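Local coordinates for pyridoxine 4-oxidase (Mesorhizobium loti, PDB 4HA6), which uses FAD to oxidise pyridoxine at its 4-hydroxymethyl group, as a flavoenzyme of the GMC oxidoreductase family, at residues R217-K222 / E232-Q237. Numbering follows the deposited sequence. Where two conformers were deposited one is given.
Sequences RVRRLK and EVVGRQ. With FAD (flavin-adenine dinucleotide), chain B.
Glu-232 is held between Arg-219 and Arg-220 on the beta hairpin of strands 217-224 and 227-235, whose first strand also binds the adenine of FAD. Its side chain runs out straight, with CG anti to the backbone N (chi1 178°). CB passes 3.8 Å from Arg-220 O, which accepts the Glu-232 amide; beyond CG, the carboxylate reaches both guanidinium groups. Arg-219 arrives from above the carboxylate plane and grips it side-on: Arg-219 NE bonds Glu-232 OE1, and Arg-219 NH2 bonds Glu-232 OE2 at 2.7 Å, the flat groups turned 60° apart. Arg-220 lies alongside, its plane only 17° from the carboxylate, and uses the syn sides: NE, tilted out of the carboxylate plane, meets OE1 at 2.8 Å by a bent bond, from the face opposite Arg-219 NE, whereas NH2, nearer the plane, meets OE2 at 3.2 Å, straighter but longer. Each oxygen thus takes two donors, which fixes the carboxylate's rotation and probably favours its charged form. Glutamate suits the place because its length carries two acceptors to both arginines. Val-234, slim and branched, lays CG2 over the centre of the Arg-219 guanidinium, 3.6 Å from CZ.

Arg-217 and Val-234 exchange two backbone hydrogen bonds, as an antiparallel hydrogen-bonded pair, and Arg-219 N binds Glu-232 O. On the other face, Val-218 CG2 meets Val-233 CG2; Val-218 also touches Leu-259 of helix 252-262, while Val-233 touches Val-242 of strand 238-243. The peptide groups of Val-218 read the adenine edge: N donates to FAD N1A, and O accepts from FAD N6A, each at 2.9 Å.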
loop_
_atom_site.group_PDB
_atom_site.type_symbol
_atom_site.label_atom_id
_atom_site.label_comp_id
_atom_site.label_asym_id
_atom_site.label_seq_id
_atom_site.Cartn_x
_atom_site.Cartn_y
_atom_site.Cartn_z
ATOM N N ARG A 217 -4.635 -13.920 -17.049
ATOM C CA ARG A 217 -4.448 -12.476 -17.165
ATOM C C ARG A 217 -5.468 -11.819 -18.078
ATOM O O ARG A 217 -5.585 -12.190 -19.254
ATOM C CB ARG A 217 -3.074 -12.173 -17.740
ATOM C CG ARG A 217 -1.991 -12.043 -16.711
ATOM C CD ARG A 217 -0.648 -11.886 -17.378
ATOM N NE ARG A 217 0.382 -12.599 -16.635
ATOM C CZ ARG A 217 1.566 -12.090 -16.339
ATOM N NH1 ARG A 217 1.870 -10.860 -16.732
ATOM N NH2 ARG A 217 2.446 -12.811 -15.657
ATOM N N VAL A 218 -6.190 -10.828 -17.556
ATOM C CA VAL A 218 -7.099 -10.045 -18.398
ATOM C C VAL A 218 -6.257 -9.068 -19.216
ATOM O O VAL A 218 -5.531 -8.238 -18.645
ATOM C CB VAL A 218 -8.142 -9.270 -17.574
ATOM C CG1 VAL A 218 -9.019 -8.432 -18.489
ATOM C CG2 VAL A 218 -9.000 -10.238 -16.771
ATOM N N ARG A 219 -6.354 -9.166 -20.543
ATOM C CA ARG A 219 -5.484 -8.400 -21.443
ATOM C C ARG A 219 -6.162 -7.139 -21.947
ATOM O O ARG A 219 -5.519 -6.096 -22.068
ATOM C CB ARG A 219 -5.020 -9.273 -22.637
ATOM C CG ARG A 219 -4.222 -8.528 -23.713
ATOM C CD ARG A 219 -3.405 -9.464 -24.618
ATOM N NE ARG A 219 -4.251 -10.324 -25.440
ATOM C CZ ARG A 219 -3.803 -11.358 -26.160
ATOM N NH1 ARG A 219 -2.509 -11.668 -26.154
ATOM N NH2 ARG A 219 -4.648 -12.092 -26.884
ATOM N N ARG A 220 -7.453 -7.250 -22.270
ATOM C CA ARG A 220 -8.229 -6.125 -22.779
ATOM C C ARG A 220 -9.677 -6.227 -22.316
ATOM O O ARG A 220 -10.211 -7.338 -22.148
ATOM C CB ARG A 220 -8.216 -6.115 -24.321
ATOM C CG ARG A 220 -6.849 -5.901 -24.972
ATOM C CD ARG A 220 -6.921 -5.910 -26.515
ATOM N NE ARG A 220 -6.825 -7.254 -27.093
ATOM C CZ ARG A 220 -6.161 -7.544 -28.213
ATOM N NH1 ARG A 220 -5.523 -6.590 -28.879
ATOM N NH2 ARG A 220 -6.130 -8.789 -28.665
ATOM N N LEU A 221 -10.315 -5.070 -22.131
ATOM C CA LEU A 221 -11.759 -4.996 -21.939
ATOM C C LEU A 221 -12.323 -4.580 -23.283
ATOM O O LEU A 221 -11.808 -3.648 -23.912
ATOM C CB LEU A 221 -12.130 -3.929 -20.909
ATOM C CG LEU A 221 -11.397 -4.032 -19.581
ATOM C CD1 LEU A 221 -11.643 -2.802 -18.734
ATOM C CD2 LEU A 221 -11.843 -5.293 -18.865
ATOM N N LYS A 222 -13.380 -5.254 -23.723
ATOM C CA LYS A 222 -13.974 -4.941 -25.013
ATOM C C LYS A 222 -15.259 -4.138 -24.838
ATOM O O LYS A 222 -16.111 -4.454 -23.991
ATOM C CB LYS A 222 -14.202 -6.218 -25.819
ATOM C CG LYS A 222 -12.904 -6.939 -26.171
ATOM C CD LYS A 222 -13.151 -8.147 -27.088
ATOM C CE LYS A 222 -11.845 -8.711 -27.653
ATOM N NZ LYS A 222 -12.099 -9.833 -28.617
ATOM N N GLU A 232 -11.123 -10.074 -22.534
ATOM C CA GLU A 232 -10.241 -11.058 -23.151
ATOM C C GLU A 232 -9.308 -11.574 -22.078
ATOM O O GLU A 232 -8.553 -10.799 -21.465
ATOM C CB GLU A 232 -9.433 -10.430 -24.296
ATOM C CG GLU A 232 -8.452 -11.391 -24.956
ATOM C CD GLU A 232 -7.515 -10.694 -25.937
ATOM O OE1 GLU A 232 -7.051 -9.575 -25.628
ATOM O OE2 GLU A 232 -7.242 -11.271 -27.014
ATOM N N VAL A 233 -9.365 -12.877 -21.833
ATOM C CA VAL A 233 -8.540 -13.473 -20.787
ATOM C C VAL A 233 -7.483 -14.387 -21.393
ATOM O O VAL A 233 -7.784 -15.225 -22.241
ATOM C CB VAL A 233 -9.388 -14.230 -19.769
ATOM C CG1 VAL A 233 -8.498 -14.811 -18.674
ATOM C CG2 VAL A 233 -10.415 -13.288 -19.171
ATOM N N VAL A 234 -6.243 -14.198 -20.961
ATOM C CA VAL A 234 -5.110 -14.949 -21.472
ATOM C C VAL A 234 -4.586 -15.905 -20.395
ATOM O O VAL A 234 -4.147 -15.484 -19.310
ATOM C CB VAL A 234 -3.991 -13.995 -21.914
ATOM C CG1 VAL A 234 -2.795 -14.783 -22.405
ATOM C CG2 VAL A 234 -4.508 -13.035 -23.008
ATOM N N GLY A 235 -4.647 -17.201 -20.684
ATOM C CA GLY A 235 -4.185 -18.200 -19.737
ATOM C C GLY A 235 -3.009 -18.999 -20.266
ATOM O O GLY A 235 -2.500 -18.728 -21.358
ATOM N N ARG A 236 -2.593 -19.990 -19.483
ATOM C CA ARG A 236 -1.475 -20.858 -19.850
ATOM C C ARG A 236 -1.706 -21.561 -21.184
ATOM O O ARG A 236 -0.754 -21.963 -21.855
ATOM C CB ARG A 236 -1.226 -21.905 -18.761
ATOM C CG ARG A 236 -0.392 -21.416 -17.588
ATOM C CD ARG A 236 -0.052 -22.559 -16.634
ATOM N NE ARG A 236 -1.237 -23.103 -15.973
ATOM C CZ ARG A 236 -1.807 -22.558 -14.902
ATOM N NH1 ARG A 236 -1.306 -21.448 -14.377
ATOM N NH2 ARG A 236 -2.883 -23.114 -14.361
ATOM N N GLN A 237 -2.970 -21.684 -21.566
ATOM C CA GLN A 237 -3.398 -22.433 -22.742
ATOM C C GLN A 237 -3.568 -21.603 -24.017
ATOM O O GLN A 237 -3.429 -22.124 -25.125
ATOM C CB GLN A 237 -4.739 -23.093 -22.414
ATOM C CG GLN A 237 -5.221 -22.857 -20.964
ATOM C CD GLN A 237 -5.758 -21.444 -20.698
ATOM O OE1 GLN A 237 -6.172 -21.127 -19.582
ATOM N NE2 GLN A 237 -5.751 -20.599 -21.721
HETATM P PA FAD B . -2.897 -5.935 -4.977
HETATM O O1A FAD B . -3.147 -6.480 -3.578
HETATM O O2A FAD B . -1.477 -5.752 -5.435
HETATM O O5B FAD B . -3.676 -6.911 -6.006
HETATM C C5B FAD B . -3.510 -6.892 -7.420
HETATM C C4B FAD B . -3.852 -8.302 -7.881
HETATM O O4B FAD B . -4.342 -8.321 -9.225
HETATM C C3B FAD B . -2.618 -9.195 -7.852
HETATM O O3B FAD B . -3.019 -10.428 -7.233
HETATM C C2B FAD B . -2.251 -9.399 -9.320
HETATM O O2B FAD B . -1.635 -10.681 -9.538
HETATM C C1B FAD B . -3.603 -9.272 -10.016
HETATM N N9A FAD B . -3.554 -8.746 -11.413
HETATM C C8A FAD B . -2.818 -7.707 -11.863
HETATM N N7A FAD B . -3.047 -7.501 -13.188
HETATM C C5A FAD B . -3.952 -8.416 -13.610
HETATM C C6A FAD B . -4.630 -8.747 -14.891
HETATM N N6A FAD B . -4.383 -8.026 -16.030
HETATM N N1A FAD B . -5.510 -9.789 -14.888
HETATM C C2A FAD B . -5.772 -10.499 -13.771
HETATM N N3A FAD B . -5.188 -10.239 -12.579
HETATM C C4A FAD B . -4.284 -9.230 -12.432
HETATM N N1 FAD B . 0.519 -2.124 3.287
HETATM C C2 FAD B . 0.238 -1.961 4.593
HETATM O O2 FAD B . -0.785 -1.312 4.906
HETATM N N3 FAD B . 1.030 -2.443 5.570
HETATM C C4 FAD B . 2.149 -3.140 5.309
HETATM O O4 FAD B . 2.886 -3.573 6.233
HETATM C C4X FAD B . 2.524 -3.362 3.894
HETATM N N5 FAD B . 3.638 -4.036 3.541
HETATM C C5X FAD B . 3.947 -4.240 2.236
HETATM C C6 FAD B . 5.095 -4.947 1.884
HETATM C C7 FAD B . 5.408 -5.164 0.545
HETATM C C7M FAD B . 6.653 -5.934 0.182
HETATM C C8 FAD B . 4.509 -4.639 -0.520
HETATM C C8M FAD B . 4.855 -4.869 -1.967
HETATM C C9 FAD B . 3.357 -3.932 -0.180
HETATM C C9A FAD B . 3.056 -3.714 1.165
HETATM N N10 FAD B . 1.899 -2.999 1.520
HETATM C C10 FAD B . 1.609 -2.806 2.879
HETATM C "C1'" FAD B . 1.014 -2.460 0.480
HETATM C "C2'" FAD B . -0.274 -3.253 0.327
HETATM O "O2'" FAD B . 0.012 -4.660 0.304
HETATM C "C3'" FAD B . -0.913 -2.812 -0.992
HETATM O "O3'" FAD B . -1.011 -1.379 -0.991
HETATM C "C4'" FAD B . -2.287 -3.430 -1.180
HETATM O "O4'" FAD B . -2.146 -4.860 -1.110
HETATM C "C5'" FAD B . -2.915 -3.006 -2.512
HETATM O "O5'" FAD B . -3.958 -3.926 -2.824
HETATM P P FAD B . -4.705 -3.826 -4.237
HETATM O O1P FAD B . -6.003 -4.622 -4.206
HETATM O O2P FAD B . -4.734 -2.381 -4.691
HETATM O O3P FAD B . -3.657 -4.544 -5.216
#